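Local coordinates for inositol-3-phosphate synthase (Caenorhabditis elegans, PDB 1VKO), which binds NAD in a Rossmann-type domain and belongs to a family of synthases, here modelled as an assembly of four chains, at residues 25-30 with 513-518; 77-82 with 242-247; 229-234 with 287-292. One frame throughout, in Å; residues are numbered along the deposited sequence.

Contact 1: 25-30 with 513-518; sequences LIVESP and AGFPSD
Leu-25 and Val-27 both turn their side chains toward the loop at 513-518, and their apolar contacts fall on the ring of Phe-515. Leu-25 brings CD2 to the far end of the ring, 3.7 Å from Phe-515 CZ, and the two groups meet at a slant. Val-27 comes in at the ring's edge, near its plane, with CG1 3.9 Å from Phe-515 CD2. Phe-515 CG sits between the backbone N and the carbonyl carbon (chi1 45°), a torsion that leaves the ring lying against Leu-25 and Val-27. The same Val-27 CG1 lies 3.9 Å from Gly-514 CA. Gly-514 is where the chain leaves helix 498-513, with a positive phi (115°). The sheet runs on across the subunit interface: residues 25-27 pair in parallel with a strand of the second subunit, and Val-59 of that subunit also packs on Phe-515. Polar contact is made through one water, which lies 2.6 Å from Ser-29 OG and donates a hydrogen bond to Gly-514 O at 3.2 Å. Ser-29 OG is also bonded to Asn-31 N.

Contact 2: 77-82 with 242-247; sequences TGLLLV and CVIVLW
Strands 77-82 and 242-247 are neighbours in a five-stranded parallel sheet, paired in register from Thr-77 beside Cys-242 to Val-82 beside Trp-247. Five backbone hydrogen bonds join them. Gly-78 N donates to Cys-242 O at 2.9 Å, Ile-244 N to Gly-78 O, Leu-80 N to Ile-244 O at 2.8 Å, Leu-246 N to Leu-80 O, and Val-82 N to Leu-246 O. The carbonyls of Cys-242, Ile-244 and Leu-246 each receive a CA-H contact as well, the shortest from Leu-81 CA to Leu-246 O at 3.2 Å. Leu-79 and Leu-81 bond on their other side to strand 154-159, so 77-82 is an inner strand. The sheet order 2-1-3-4-5 is consistent with a Rossmann-type fold, and Val-82 and Trp-247, at the ends of the two strands, both touch the bound NAD.

On the face of Leu-80 and Val-245, Leu-80 CD1 reaches across to Val-245 CG2 (3.7 Å) and also to Val-243 CG1. Farther along, Val-82 CG1 meets the six-membered part of the indole obliquely, 3.7 Å from Trp-247 CZ3. The other face carries Leu-79, whose CG is anti to the backbone N (chi1 176°); with chi2 near 65° as well, its CD1 comes to lie over the neighbouring strand, 3.8 Å from Ile-244 CG2 and 3.9 Å from Leu-246 CB. Leu-81 runs alongside Leu-246, its CD2 meeting CB and CD2 of that residue. Helix 440-458 covers this face, with Ile-448 and Ala-452 against Leu-79.

Contact 3: 229-234 with 287-292; sequences ADIRKF and VASILE
Ile-231 and Arg-232 of helix 220-238 take hold of the end of helix 281-291 in two ways, one apolar and one charged. Ile-231 points at the second helix and divides its contact between two branches. CD1, at the end of an extended arm, sits 3.4 Å from Ala-288 O and 4.2 Å from Ala-288 CB. CG2 packs instead on the stem of Glu-292, 3.7 Å from its CB. Just beyond that stem the Glu-292 chain bends (chi2 -61°), which lifts the carboxylate over to Arg-232. There OE2 of Glu-292 forms a salt bridge with Arg-232 NE at 3.0 Å, but as a hydrogen bond it is weak and poorly aligned, with 128° at the hydrogen. The carboxylate and guanidinium planes stand 77° apart, so the two groups do not face each other as a flat, doubly bonded pair. The other oxygen, Glu-292 OE1, lies against the aliphatic part of the arginine, beside CG and CD.

Helix 281-291 belongs to the connection between parallel strands 242-247 and 295-298, a beta-alpha-beta crossover of the Rossmann-type domain, while helix 220-238 leads into strand 242-247. In the next shell, Arg-228, one turn before Arg-232, makes a second salt bridge through its NE to Glu-292 OE2. With two arginines on one oxygen, the carboxylate would be expected to stay ionised. Arg-232 NH2 has a further, long and weak ion pair with Glu-225. Leu-224 and Ile-227 of helix 220-238 extend the apolar seam along Ala-288, and Leu-309 of helix 307-316 packs against Val-287 and Ile-290.

Overall arrangement
Contacts 2 and 3 form one block, their centres 10 Å apart: the helices of contact 3 lie on one face of the sheet of contact 2. Phe-234 covers Gly-78, its CE2 3.6 Å from Gly-78 CA, and Leu-80 CD1 meets Ile-231 CG1 at 3.8 Å; Ser-289 OG sits 3.4 Å from Val-245 CB. NAD is bound at the Val-82 end of contact 2, about 3 Å from that side chain, whereas the side chain of Ala-288 in contact 3 is about 12 Å from it. Contact 1 stands apart at the subunit interface, its centre 32 Å from that of contact 2 and 38 Å from that of contact 3, joining chain regions that enclose both in sequence.

Contact 1: 25-30 with 513-518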
loop_
_atom_site.group_PDB
_atom_site.type_symbol
_atom_site.label_atom_id
_atom_site.label_comp_id
_atom_site.label_asym_id
_atom_site.label_seq_id
_atom_site.Cartn_x
_atom_site.Cartn_y
_atom_site.Cartn_z
ATOM N N LEU A 25 -12.797 43.079 1.564
ATOM C CA LEU A 25 -11.445 43.164 2.101
ATOM C C LEU A 25 -10.879 44.476 1.551
ATOM O O LEU A 25 -10.755 44.633 0.332
ATOM C CB LEU A 25 -10.654 41.941 1.613
ATOM C CG LEU A 25 -9.239 41.518 2.029
ATOM C CD1 LEU A 25 -9.122 41.296 3.513
ATOM C CD2 LEU A 25 -8.834 40.235 1.306
ATOM N N ILE A 26 -10.577 45.429 2.442
ATOM C CA ILE A 26 -10.318 46.839 2.060
ATOM C C ILE A 26 -8.877 47.282 2.364
ATOM O O ILE A 26 -8.421 47.168 3.497
ATOM C CB ILE A 26 -11.344 47.780 2.747
ATOM C CG1 ILE A 26 -12.781 47.306 2.498
ATOM C CG2 ILE A 26 -11.215 49.218 2.237
ATOM C CD1 ILE A 26 -13.748 47.736 3.569
ATOM N N VAL A 27 -8.163 47.764 1.343
ATOM C CA VAL A 27 -6.745 48.115 1.458
ATOM C C VAL A 27 -6.584 49.539 1.967
ATOM O O VAL A 27 -7.295 50.430 1.516
ATOM C CB VAL A 27 -6.065 48.195 0.076
ATOM C CG1 VAL A 27 -4.555 47.949 0.203
ATOM C CG2 VAL A 27 -6.769 47.319 -0.975
ATOM N N GLU A 28 -5.588 49.763 2.823
ATOM C CA GLU A 28 -5.283 51.089 3.365
ATOM C C GLU A 28 -3.818 51.444 3.035
ATOM O O GLU A 28 -2.907 51.118 3.786
ATOM C CB GLU A 28 -5.506 51.032 4.884
ATOM C CG GLU A 28 -6.316 52.161 5.498
ATOM C CD GLU A 28 -7.704 52.305 4.898
ATOM O OE1 GLU A 28 -8.523 51.358 4.994
ATOM O OE2 GLU A 28 -7.973 53.391 4.332
ATOM N N SER A 29 -3.568 52.095 1.904
ATOM C CA SER A 29 -2.163 52.310 1.489
ATOM C C SER A 29 -1.918 53.586 0.702
ATOM O O SER A 29 -2.724 53.930 -0.164
ATOM C CB SER A 29 -1.643 51.117 0.675
ATOM O OG SER A 29 -0.262 51.251 0.380
ATOM N N PRO A 30 -0.802 54.275 0.991
ATOM C CA PRO A 30 -0.388 55.474 0.201
ATOM C C PRO A 30 0.037 55.118 -1.216
ATOM O O PRO A 30 0.257 56.010 -2.044
ATOM C CB PRO A 30 0.816 56.036 0.982
ATOM C CG PRO A 30 1.306 54.893 1.874
ATOM C CD PRO A 30 0.118 54.004 2.119
ATOM N N ALA A 513 -3.540 43.716 -5.139
ATOM C CA ALA A 513 -4.554 44.252 -4.204
ATOM C C ALA A 513 -4.038 45.302 -3.246
ATOM O O ALA A 513 -4.844 46.064 -2.693
ATOM C CB ALA A 513 -5.227 43.139 -3.416
ATOM N N GLY A 514 -2.719 45.317 -3.029
ATOM C CA GLY A 514 -2.043 46.357 -2.248
ATOM C C GLY A 514 -1.396 45.888 -0.953
ATOM O O GLY A 514 -0.760 46.668 -0.242
ATOM N N PHE A 515 -1.529 44.606 -0.639
ATOM C CA PHE A 515 -1.038 44.117 0.661
ATOM C C PHE A 515 -0.184 42.839 0.624
ATOM O O PHE A 515 -0.589 41.819 1.190
ATOM C CB PHE A 515 -2.190 43.999 1.675
ATOM C CG PHE A 515 -3.446 43.351 1.129
ATOM C CD1 PHE A 515 -3.529 41.972 0.995
ATOM C CD2 PHE A 515 -4.568 44.122 0.822
ATOM C CE1 PHE A 515 -4.677 41.359 0.535
ATOM C CE2 PHE A 515 -5.737 43.519 0.344
ATOM C CZ PHE A 515 -5.790 42.128 0.214
ATOM N N PRO A 516 0.974 42.886 -0.035
ATOM C CA PRO A 516 1.909 41.774 0.004
ATOM C C PRO A 516 2.687 41.918 1.270
ATOM O O PRO A 516 2.662 42.996 1.812
ATOM C CB PRO A 516 2.833 42.020 -1.211
ATOM C CG PRO A 516 2.684 43.544 -1.543
ATOM C CD PRO A 516 1.453 44.003 -0.872
ATOM N N SER A 517 3.392 40.868 1.719
ATOM C CA SER A 517 4.166 40.892 2.977
ATOM C C SER A 517 5.299 39.859 3.080
ATOM O O SER A 517 5.551 39.069 2.154
ATOM C CB SER A 517 3.236 40.689 4.158
ATOM O OG SER A 517 2.829 39.344 4.227
ATOM N N ASP A 518 5.975 39.871 4.222
ATOM C CA ASP A 518 6.945 38.841 4.557
ATOM C C ASP A 518 6.394 37.874 5.584
ATOM O O ASP A 518 7.100 37.454 6.512
ATOM C CB ASP A 518 8.197 39.495 5.108
ATOM C CG ASP A 518 8.958 40.239 4.054
ATOM O OD1 ASP A 518 9.180 39.664 2.965
ATOM O OD2 ASP A 518 9.378 41.394 4.238
HETATM O O HOH W 1 1.152 49.201 -0.454
#

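Contact 2: 77-82 with 242-247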
loop_
_atom_site.group_PDB
_atom_site.type_symbol
_atom_site.label_atom_id
_atom_site.label_comp_id
_atom_site.label_asym_id
_atom_site.label_seq_id
_atom_site.Cartn_x
_atom_site.Cartn_y
_atom_site.Cartn_z
ATOM N N THR A 77 -17.856 36.670 -19.598
ATOM C CA THR A 77 -16.868 35.669 -20.049
ATOM C C THR A 77 -17.446 34.379 -20.616
ATOM O O THR A 77 -18.179 33.664 -19.952
ATOM C CB THR A 77 -15.896 35.381 -18.879
ATOM O OG1 THR A 77 -15.136 36.567 -18.633
ATOM C CG2 THR A 77 -14.828 34.352 -19.231
ATOM N N GLY A 78 -17.109 34.089 -21.863
ATOM C CA GLY A 78 -17.503 32.819 -22.474
ATOM C C GLY A 78 -16.319 31.878 -22.509
ATOM O O GLY A 78 -15.190 32.312 -22.760
ATOM N N LEU A 79 -16.589 30.595 -22.267
ATOM C CA LEU A 79 -15.572 29.527 -22.390
ATOM C C LEU A 79 -16.000 28.481 -23.396
ATOM O O LEU A 79 -17.121 27.918 -23.309
ATOM C CB LEU A 79 -15.237 28.866 -21.014
ATOM C CG LEU A 79 -14.261 27.659 -20.958
ATOM C CD1 LEU A 79 -12.861 28.069 -21.380
ATOM C CD2 LEU A 79 -14.188 27.056 -19.576
ATOM N N LEU A 80 -15.091 28.214 -24.334
ATOM C CA LEU A 80 -15.328 27.237 -25.375
ATOM C C LEU A 80 -14.421 26.033 -25.229
ATOM O O LEU A 80 -13.182 26.146 -25.362
ATOM C CB LEU A 80 -15.082 27.852 -26.765
ATOM C CG LEU A 80 -15.997 28.939 -27.285
ATOM C CD1 LEU A 80 -15.250 29.814 -28.300
ATOM C CD2 LEU A 80 -17.225 28.313 -27.891
ATOM N N LEU A 81 -15.011 24.858 -25.025
ATOM C CA LEU A 81 -14.153 23.687 -24.787
ATOM C C LEU A 81 -14.095 22.826 -25.993
ATOM O O LEU A 81 -15.126 22.511 -26.600
ATOM C CB LEU A 81 -14.626 22.879 -23.576
ATOM C CG LEU A 81 -14.838 23.656 -22.265
ATOM C CD1 LEU A 81 -15.361 22.807 -21.124
ATOM C CD2 LEU A 81 -13.546 24.314 -21.844
ATOM N N VAL A 82 -12.897 22.431 -26.351
ATOM C CA VAL A 82 -12.753 21.389 -27.357
ATOM C C VAL A 82 -12.774 20.069 -26.636
ATOM O O VAL A 82 -12.037 19.859 -25.648
ATOM C CB VAL A 82 -11.500 21.563 -28.201
ATOM C CG1 VAL A 82 -11.582 20.672 -29.432
ATOM C CG2 VAL A 82 -11.342 23.042 -28.595
ATOM N N CYS A 242 -14.817 38.662 -22.774
ATOM C CA CYS A 242 -13.635 37.768 -22.714
ATOM C C CYS A 242 -14.001 36.393 -23.228
ATOM O O CYS A 242 -14.938 35.766 -22.732
ATOM C CB CYS A 242 -13.091 37.634 -21.290
ATOM S SG CYS A 242 -11.480 36.812 -21.155
ATOM N N VAL A 243 -13.266 35.925 -24.231
ATOM C CA VAL A 243 -13.524 34.605 -24.798
ATOM C C VAL A 243 -12.266 33.788 -24.555
ATOM O O VAL A 243 -11.164 34.231 -24.906
ATOM C CB VAL A 243 -13.810 34.676 -26.325
ATOM C CG1 VAL A 243 -13.984 33.305 -26.909
ATOM C CG2 VAL A 243 -15.049 35.483 -26.586
ATOM N N ILE A 244 -12.440 32.620 -23.947
ATOM C CA ILE A 244 -11.344 31.699 -23.714
ATOM C C ILE A 244 -11.704 30.389 -24.398
ATOM O O ILE A 244 -12.842 29.902 -24.270
ATOM C CB ILE A 244 -11.101 31.463 -22.205
ATOM C CG1 ILE A 244 -10.773 32.759 -21.504
ATOM C CG2 ILE A 244 -9.941 30.422 -21.968
ATOM C CD1 ILE A 244 -11.266 32.781 -20.023
ATOM N N VAL A 245 -10.740 29.855 -25.152
ATOM C CA VAL A 245 -10.853 28.556 -25.757
ATOM C C VAL A 245 -9.912 27.586 -25.043
ATOM O O VAL A 245 -8.746 27.913 -24.746
ATOM C CB VAL A 245 -10.496 28.605 -27.227
ATOM C CG1 VAL A 245 -10.261 27.131 -27.792
ATOM C CG2 VAL A 245 -11.574 29.369 -27.979
ATOM N N LEU A 246 -10.411 26.389 -24.761
ATOM C CA LEU A 246 -9.638 25.449 -23.957
ATOM C C LEU A 246 -9.787 24.035 -24.486
ATOM O O LEU A 246 -10.914 23.540 -24.701
ATOM C CB LEU A 246 -10.056 25.538 -22.475
ATOM C CG LEU A 246 -9.304 24.697 -21.450
ATOM C CD1 LEU A 246 -9.195 25.414 -20.056
ATOM C CD2 LEU A 246 -9.960 23.309 -21.335
ATOM N N TRP A 247 -8.638 23.397 -24.698
ATOM C CA TRP A 247 -8.577 22.051 -25.195
ATOM C C TRP A 247 -8.648 21.014 -24.060
ATOM O O TRP A 247 -7.725 20.888 -23.213
ATOM C CB TRP A 247 -7.282 21.861 -25.997
ATOM C CG TRP A 247 -7.181 20.491 -26.583
ATOM C CD1 TRP A 247 -6.848 19.332 -25.926
ATOM C CD2 TRP A 247 -7.446 20.120 -27.941
ATOM N NE1 TRP A 247 -6.893 18.268 -26.795
ATOM C CE2 TRP A 247 -7.259 18.717 -28.038
ATOM C CE3 TRP A 247 -7.842 20.832 -29.096
ATOM C CZ2 TRP A 247 -7.422 18.018 -29.244
ATOM C CZ3 TRP A 247 -8.053 20.133 -30.270
ATOM C CH2 TRP A 247 -7.814 18.735 -30.342
#

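Contact 3: 229-234 with 287-292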
loop_
_atom_site.group_PDB
_atom_site.type_symbol
_atom_site.label_atom_id
_atom_site.label_comp_id
_atom_site.label_asym_id
_atom_site.label_seq_id
_atom_site.Cartn_x
_atom_site.Cartn_y
_atom_site.Cartn_z
ATOM N N ALA A 229 -15.480 31.376 -37.408
ATOM C CA ALA A 229 -16.899 31.728 -37.546
ATOM C C ALA A 229 -17.645 31.359 -36.285
ATOM O O ALA A 229 -18.499 32.119 -35.814
ATOM C CB ALA A 229 -17.494 31.006 -38.774
ATOM N N ASP A 230 -17.253 30.219 -35.698
ATOM C CA ASP A 230 -17.880 29.663 -34.484
ATOM C C ASP A 230 -17.645 30.539 -33.283
ATOM O O ASP A 230 -18.529 30.729 -32.446
ATOM C CB ASP A 230 -17.407 28.232 -34.212
ATOM C CG ASP A 230 -18.086 27.189 -35.113
ATOM O OD1 ASP A 230 -19.199 27.442 -35.669
ATOM O OD2 ASP A 230 -17.596 26.055 -35.292
ATOM N N ILE A 231 -16.457 31.116 -33.221
ATOM C CA ILE A 231 -16.057 31.944 -32.084
ATOM C C ILE A 231 -16.740 33.299 -32.095
ATOM O O ILE A 231 -17.263 33.727 -31.067
ATOM C CB ILE A 231 -14.523 32.114 -32.079
ATOM C CG1 ILE A 231 -13.857 30.772 -31.740
ATOM C CG2 ILE A 231 -14.105 33.230 -31.109
ATOM C CD1 ILE A 231 -12.396 30.750 -31.988
ATOM N N ARG A 232 -16.735 33.965 -33.257
ATOM C CA ARG A 232 -17.317 35.297 -33.385
ATOM C C ARG A 232 -18.785 35.292 -33.028
ATOM O O ARG A 232 -19.261 36.215 -32.385
ATOM C CB ARG A 232 -17.208 35.824 -34.806
ATOM C CG ARG A 232 -15.832 36.083 -35.300
ATOM C CD ARG A 232 -15.839 36.883 -36.585
ATOM N NE ARG A 232 -14.982 36.286 -37.621
ATOM C CZ ARG A 232 -15.399 35.486 -38.596
ATOM N NH1 ARG A 232 -16.681 35.150 -38.717
ATOM N NH2 ARG A 232 -14.522 35.029 -39.466
ATOM N N LYS A 233 -19.496 34.258 -33.463
ATOM C CA LYS A 233 -20.936 34.169 -33.234
ATOM C C LYS A 233 -21.235 33.916 -31.763
ATOM O O LYS A 233 -22.219 34.405 -31.233
ATOM C CB LYS A 233 -21.547 33.082 -34.121
ATOM C CG LYS A 233 -22.945 32.630 -33.708
ATOM C CD LYS A 233 -23.457 31.567 -34.656
ATOM C CE LYS A 233 -24.481 30.687 -33.975
ATOM N NZ LYS A 233 -24.840 29.574 -34.887
ATOM N N PHE A 234 -20.374 33.147 -31.108
ATOM C CA PHE A 234 -20.509 32.883 -29.697
ATOM C C PHE A 234 -20.317 34.208 -28.961
ATOM O O PHE A 234 -21.102 34.552 -28.086
ATOM C CB PHE A 234 -19.448 31.831 -29.287
ATOM C CG PHE A 234 -19.472 31.453 -27.837
ATOM C CD1 PHE A 234 -20.549 30.773 -27.291
ATOM C CD2 PHE A 234 -18.399 31.774 -27.010
ATOM C CE1 PHE A 234 -20.553 30.424 -25.928
ATOM C CE2 PHE A 234 -18.392 31.427 -25.670
ATOM C CZ PHE A 234 -19.468 30.747 -25.127
ATOM N N VAL A 287 -4.965 28.650 -33.541
ATOM C CA VAL A 287 -5.000 29.741 -34.547
ATOM C C VAL A 287 -6.366 30.448 -34.651
ATOM O O VAL A 287 -6.443 31.670 -34.612
ATOM C CB VAL A 287 -4.448 29.247 -35.902
ATOM C CG1 VAL A 287 -4.570 30.309 -36.988
ATOM C CG2 VAL A 287 -2.977 28.884 -35.751
ATOM N N ALA A 288 -7.455 29.695 -34.725
ATOM C CA ALA A 288 -8.775 30.321 -34.789
ATOM C C ALA A 288 -9.065 31.220 -33.576
ATOM O O ALA A 288 -9.822 32.194 -33.676
ATOM C CB ALA A 288 -9.820 29.281 -34.920
ATOM N N SER A 289 -8.456 30.869 -32.440
ATOM C CA SER A 289 -8.686 31.518 -31.151
ATOM C C SER A 289 -7.959 32.838 -31.165
ATOM O O SER A 289 -8.564 33.891 -30.923
ATOM C CB SER A 289 -8.171 30.649 -29.985
ATOM O OG SER A 289 -8.735 29.355 -30.048
ATOM N N ILE A 290 -6.667 32.765 -31.472
ATOM C CA ILE A 290 -5.818 33.933 -31.469
ATOM C C ILE A 290 -6.321 34.940 -32.477
ATOM O O ILE A 290 -6.540 36.092 -32.121
ATOM C CB ILE A 290 -4.352 33.564 -31.763
ATOM C CG1 ILE A 290 -3.789 32.721 -30.629
ATOM C CG2 ILE A 290 -3.535 34.826 -31.953
ATOM C CD1 ILE A 290 -2.596 31.859 -31.062
ATOM N N LEU A 291 -6.541 34.501 -33.713
ATOM C CA LEU A 291 -7.025 35.407 -34.767
ATOM C C LEU A 291 -8.320 36.125 -34.413
ATOM O O LEU A 291 -8.546 37.228 -34.871
ATOM C CB LEU A 291 -7.112 34.705 -36.143
ATOM C CG LEU A 291 -5.726 34.249 -36.606
ATOM C CD1 LEU A 291 -5.885 33.321 -37.713
ATOM C CD2 LEU A 291 -4.895 35.404 -37.047
ATOM N N GLU A 292 -9.128 35.510 -33.553
ATOM C CA GLU A 292 -10.364 36.125 -33.029
ATOM C C GLU A 292 -10.242 36.810 -31.666
ATOM O O GLU A 292 -11.256 37.149 -31.047
ATOM C CB GLU A 292 -11.456 35.070 -32.945
ATOM C CG GLU A 292 -11.873 34.523 -34.293
ATOM C CD GLU A 292 -12.437 35.608 -35.192
ATOM O OE1 GLU A 292 -12.932 36.622 -34.637
ATOM O OE2 GLU A 292 -12.381 35.449 -36.438
#